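Cocosin 1 acidic chain (Cocos nucifera, PDB 5WPW) serves as a seed storage protein of the 11S globulin family, a nutrient reservoir of coconut that assembles as a hexamer. Local coordinates at residues V375-L389 and A400-F414. The protein carries 2 engineered substitutions. Numbering follows the deposited sequence.
Sequences VGKTSALRGMPVEVL and ARRVKLTRGDEVAIF
K404 reaches across from the helix that carries A400 to K404 to the loop leading into the helix that begins at V386, and its NZ donates to M384 O at 2.6 Å. With CG anti to the backbone N (chi1 171°) and the chain extended beyond it, the aliphatic part passes R382, whose carbonyl O lies beside K404 CE. L389 CD1 meets K404 CD at 3.9 Å, the two side chains crossing at about a right angle; the ammonium has a second acceptor in E103 O of a second subunit. Further along, G376, with a positive phi (120°), fits closely against the 407-410 turn: its CA directs a CH toward R407 O (3.4 Å) and lies 3.5 Å from E410 O. K377 N donates to E410 O at 2.9 Å with an N-H...O angle of 162°. V375 CG2 packs 3.8 Å from F414 CE2, while V375 O and G376 CA lie at the edge of that ring. G408 O sits over one face of the R382 guanidinium, 3.3 Å from R382 CD. Helices 386-393 and 397-405 form the helical arm attached to the second cupin barrel of this 11S globulin, F414 returns the chain to strand 298-304, and neighbouring subunits of the hexamer cover the contact. In the second shell, R382 holds K377 O side-on through NE and NH1, the latter on a lone pair in the carbonyl plane at 2.8 Å. Salt bridges to E81 and E103 of the second subunit engage the same guanidinium. S379 OG accepts from R382 N, an ST motif, and donates to G376 O, tying the turn at 376-379 to the backbone N of R382.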
# COMPACT_ATOMS: atom_id res chain seq x y z
N VAL A 375 -11.49 -17.24 -27.66
CA VAL A 375 -11.43 -18.69 -27.68
C VAL A 375 -10.10 -19.13 -27.07
O VAL A 375 -9.11 -18.40 -27.11
CB VAL A 375 -11.57 -19.27 -29.10
CG1 VAL A 375 -13.04 -19.36 -29.46
CG2 VAL A 375 -10.80 -18.42 -30.10
N GLY A 376 -10.09 -20.34 -26.52
CA GLY A 376 -8.89 -20.89 -25.93
C GLY A 376 -9.07 -21.19 -24.45
O GLY A 376 -10.13 -20.99 -23.87
N LYS A 377 -7.97 -21.65 -23.84
CA LYS A 377 -8.07 -22.24 -22.51
C LYS A 377 -8.46 -21.21 -21.45
O LYS A 377 -9.10 -21.57 -20.45
CB LYS A 377 -6.76 -22.94 -22.16
CG LYS A 377 -5.60 -22.05 -21.78
CD LYS A 377 -4.72 -22.76 -20.76
CE LYS A 377 -4.03 -23.97 -21.37
NZ LYS A 377 -3.81 -25.08 -20.39
N THR A 378 -8.13 -19.94 -21.64
CA THR A 378 -8.40 -18.92 -20.63
C THR A 378 -9.41 -17.89 -21.11
O THR A 378 -9.34 -16.72 -20.73
CB THR A 378 -7.11 -18.22 -20.22
OG1 THR A 378 -6.50 -17.61 -21.36
CG2 THR A 378 -6.12 -19.18 -19.60
N SER A 379 -10.36 -18.29 -21.94
CA SER A 379 -11.07 -17.32 -22.76
C SER A 379 -12.46 -17.02 -22.22
O SER A 379 -12.99 -17.69 -21.34
CB SER A 379 -11.18 -17.82 -24.19
OG SER A 379 -12.03 -18.94 -24.25
N ALA A 380 -13.05 -15.98 -22.80
CA ALA A 380 -14.39 -15.57 -22.42
C ALA A 380 -15.42 -16.64 -22.75
O ALA A 380 -16.30 -16.95 -21.94
CB ALA A 380 -14.73 -14.26 -23.13
N LEU A 381 -15.33 -17.22 -23.95
CA LEU A 381 -16.33 -18.19 -24.35
C LEU A 381 -16.19 -19.48 -23.56
O LEU A 381 -17.19 -20.08 -23.16
CB LEU A 381 -16.24 -18.45 -25.85
CG LEU A 381 -16.69 -17.21 -26.64
CD1 LEU A 381 -16.91 -17.52 -28.11
CD2 LEU A 381 -17.93 -16.58 -26.03
N ARG A 382 -14.96 -19.90 -23.28
CA ARG A 382 -14.84 -21.14 -22.52
C ARG A 382 -15.41 -21.00 -21.12
O ARG A 382 -15.74 -22.01 -20.49
CB ARG A 382 -13.39 -21.59 -22.42
CG ARG A 382 -13.32 -23.10 -22.16
CD ARG A 382 -12.02 -23.71 -22.55
NE ARG A 382 -11.02 -23.57 -21.50
CZ ARG A 382 -10.94 -24.33 -20.42
NH1 ARG A 382 -9.99 -24.11 -19.52
NH2 ARG A 382 -11.82 -25.31 -20.22
N GLY A 383 -15.56 -19.77 -20.62
CA GLY A 383 -16.08 -19.59 -19.28
C GLY A 383 -17.57 -19.52 -19.19
O GLY A 383 -18.10 -19.47 -18.08
N MET A 384 -18.26 -19.51 -20.32
CA MET A 384 -19.70 -19.31 -20.38
C MET A 384 -20.42 -20.65 -20.50
O MET A 384 -19.92 -21.58 -21.15
CB MET A 384 -20.06 -18.42 -21.57
CG MET A 384 -19.95 -16.92 -21.23
SD MET A 384 -20.22 -15.94 -22.70
CE MET A 384 -19.12 -14.55 -22.25
N PRO A 385 -21.58 -20.78 -19.86
CA PRO A 385 -22.35 -22.03 -19.98
C PRO A 385 -22.74 -22.31 -21.42
O PRO A 385 -23.09 -21.40 -22.18
CB PRO A 385 -23.59 -21.76 -19.11
CG PRO A 385 -23.14 -20.67 -18.13
CD PRO A 385 -22.19 -19.82 -18.91
N VAL A 386 -22.71 -23.59 -21.79
CA VAL A 386 -23.09 -23.95 -23.16
C VAL A 386 -24.42 -23.32 -23.54
O VAL A 386 -24.59 -22.82 -24.66
CB VAL A 386 -23.11 -25.48 -23.34
CG1 VAL A 386 -21.74 -26.06 -23.06
CG2 VAL A 386 -24.15 -26.12 -22.44
N GLU A 387 -25.39 -23.28 -22.61
CA GLU A 387 -26.73 -22.84 -23.00
C GLU A 387 -26.79 -21.34 -23.19
O GLU A 387 -27.58 -20.86 -24.01
CB GLU A 387 -27.79 -23.29 -21.98
CG GLU A 387 -27.88 -24.83 -21.87
CD GLU A 387 -29.30 -25.36 -21.62
OE1 GLU A 387 -29.49 -26.58 -21.81
OE2 GLU A 387 -30.21 -24.60 -21.23
N VAL A 388 -25.95 -20.58 -22.48
CA VAL A 388 -25.79 -19.16 -22.78
C VAL A 388 -25.29 -18.98 -24.21
O VAL A 388 -25.78 -18.12 -24.95
CB VAL A 388 -24.84 -18.51 -21.76
CG1 VAL A 388 -24.43 -17.11 -22.22
CG2 VAL A 388 -25.48 -18.50 -20.37
N LEU A 389 -24.31 -19.78 -24.63
CA LEU A 389 -23.82 -19.70 -26.00
C LEU A 389 -24.87 -20.16 -27.00
O LEU A 389 -25.02 -19.58 -28.08
CB LEU A 389 -22.55 -20.53 -26.16
CG LEU A 389 -21.31 -20.19 -25.33
CD1 LEU A 389 -20.26 -21.23 -25.54
CD2 LEU A 389 -20.78 -18.84 -25.69
N ALA A 400 -22.46 -25.21 -30.22
CA ALA A 400 -21.95 -24.53 -29.02
C ALA A 400 -20.69 -25.21 -28.49
O ALA A 400 -19.68 -24.55 -28.23
CB ALA A 400 -23.03 -24.50 -27.94
N ARG A 401 -20.73 -26.54 -28.33
CA ARG A 401 -19.57 -27.23 -27.79
C ARG A 401 -18.39 -27.20 -28.76
O ARG A 401 -17.23 -27.26 -28.33
CB ARG A 401 -19.91 -28.68 -27.43
CG ARG A 401 -20.59 -28.81 -26.07
CD ARG A 401 -21.03 -30.24 -25.77
NE ARG A 401 -19.92 -31.10 -25.32
CZ ARG A 401 -19.35 -31.01 -24.12
NH1 ARG A 401 -18.36 -31.83 -23.79
NH2 ARG A 401 -19.76 -30.10 -23.24
N ARG A 402 -18.65 -27.11 -30.06
CA ARG A 402 -17.54 -26.99 -31.00
C ARG A 402 -16.90 -25.61 -30.91
O ARG A 402 -15.67 -25.49 -30.96
CB ARG A 402 -18.01 -27.28 -32.42
CG ARG A 402 -17.96 -28.75 -32.79
CD ARG A 402 -19.18 -29.16 -33.61
NE ARG A 402 -19.19 -28.56 -34.93
CZ ARG A 402 -20.30 -28.33 -35.63
NH1 ARG A 402 -21.49 -28.66 -35.12
NH2 ARG A 402 -20.22 -27.77 -36.83
N VAL A 403 -17.72 -24.57 -30.77
CA VAL A 403 -17.18 -23.23 -30.60
C VAL A 403 -16.36 -23.15 -29.31
O VAL A 403 -15.31 -22.50 -29.26
CB VAL A 403 -18.32 -22.20 -30.63
CG1 VAL A 403 -17.92 -20.91 -29.94
CG2 VAL A 403 -18.78 -21.94 -32.05
N LYS A 404 -16.82 -23.85 -28.27
CA LYS A 404 -16.25 -23.73 -26.94
C LYS A 404 -15.04 -24.63 -26.71
O LYS A 404 -14.06 -24.22 -26.07
CB LYS A 404 -17.36 -24.00 -25.91
CG LYS A 404 -16.93 -24.13 -24.49
CD LYS A 404 -18.15 -23.88 -23.60
CE LYS A 404 -17.86 -24.22 -22.16
NZ LYS A 404 -19.07 -23.98 -21.33
N LEU A 405 -15.06 -25.86 -27.24
CA LEU A 405 -14.07 -26.84 -26.86
C LEU A 405 -13.05 -27.17 -27.94
O LEU A 405 -12.05 -27.82 -27.62
CB LEU A 405 -14.76 -28.13 -26.40
CG LEU A 405 -15.73 -27.87 -25.24
CD1 LEU A 405 -16.44 -29.12 -24.79
CD2 LEU A 405 -14.99 -27.22 -24.07
N THR A 406 -13.25 -26.73 -29.18
CA THR A 406 -12.31 -27.10 -30.23
C THR A 406 -10.90 -26.60 -29.93
O THR A 406 -9.93 -27.34 -30.10
CB THR A 406 -12.77 -26.59 -31.59
OG1 THR A 406 -14.03 -27.19 -31.94
CG2 THR A 406 -11.74 -26.97 -32.64
N ARG A 407 -10.78 -25.36 -29.46
CA ARG A 407 -9.51 -24.78 -29.03
C ARG A 407 -9.38 -24.69 -27.52
O ARG A 407 -8.45 -24.03 -27.02
CB ARG A 407 -9.33 -23.39 -29.63
CG ARG A 407 -9.25 -23.36 -31.11
CD ARG A 407 -7.85 -23.62 -31.55
NE ARG A 407 -7.58 -22.85 -32.75
CZ ARG A 407 -6.69 -23.20 -33.66
NH1 ARG A 407 -6.00 -24.31 -33.50
NH2 ARG A 407 -6.49 -22.43 -34.73
N GLY A 408 -10.30 -25.30 -26.77
CA GLY A 408 -10.43 -25.04 -25.35
C GLY A 408 -9.22 -25.44 -24.53
O GLY A 408 -9.13 -25.04 -23.36
N ASP A 409 -8.31 -26.21 -25.10
CA ASP A 409 -7.10 -26.64 -24.42
C ASP A 409 -5.91 -25.75 -24.73
O ASP A 409 -4.85 -25.93 -24.12
CB ASP A 409 -6.73 -28.07 -24.84
CG ASP A 409 -7.38 -29.11 -23.97
OD1 ASP A 409 -7.91 -28.75 -22.90
OD2 ASP A 409 -7.37 -30.30 -24.37
N GLU A 410 -6.04 -24.80 -25.66
CA GLU A 410 -4.90 -24.13 -26.25
C GLU A 410 -4.65 -22.76 -25.64
O GLU A 410 -5.58 -22.01 -25.39
CB GLU A 410 -5.08 -23.98 -27.76
CG GLU A 410 -4.57 -25.21 -28.49
CD GLU A 410 -4.97 -25.27 -29.94
OE1 GLU A 410 -5.84 -26.10 -30.27
OE2 GLU A 410 -4.40 -24.51 -30.74
N VAL A 411 -3.36 -22.46 -25.42
CA VAL A 411 -2.85 -21.15 -25.03
C VAL A 411 -3.08 -20.15 -26.15
O VAL A 411 -3.64 -20.50 -27.20
CB VAL A 411 -1.35 -21.24 -24.67
CG1 VAL A 411 -1.14 -22.15 -23.50
CG2 VAL A 411 -0.53 -21.75 -25.88
N ALA A 412 -2.62 -18.92 -25.97
CA ALA A 412 -2.93 -17.86 -26.92
C ALA A 412 -2.31 -18.08 -28.30
O ALA A 412 -2.79 -17.48 -29.28
CB ALA A 412 -2.48 -16.50 -26.37
N ILE A 413 -1.27 -18.90 -28.41
CA ILE A 413 -0.59 -19.17 -29.68
C ILE A 413 -1.23 -20.40 -30.29
O ILE A 413 -1.02 -21.52 -29.81
CB ILE A 413 0.92 -19.36 -29.49
CG1 ILE A 413 1.56 -18.12 -28.88
CG2 ILE A 413 1.59 -19.69 -30.84
CD1 ILE A 413 2.17 -17.18 -29.92
N PHE A 414 -2.01 -20.20 -31.35
CA PHE A 414 -2.77 -21.25 -32.00
C PHE A 414 -1.96 -21.80 -33.16
O PHE A 414 -1.66 -21.07 -34.11
CB PHE A 414 -4.11 -20.71 -32.50
CG PHE A 414 -5.14 -20.53 -31.43
CD1 PHE A 414 -4.90 -20.93 -30.11
CD2 PHE A 414 -6.36 -19.95 -31.73
CE1 PHE A 414 -5.87 -20.75 -29.14
CE2 PHE A 414 -7.34 -19.77 -30.75
CZ PHE A 414 -7.10 -20.18 -29.46
O HOH W 1 -6.44 -18.76 -26.87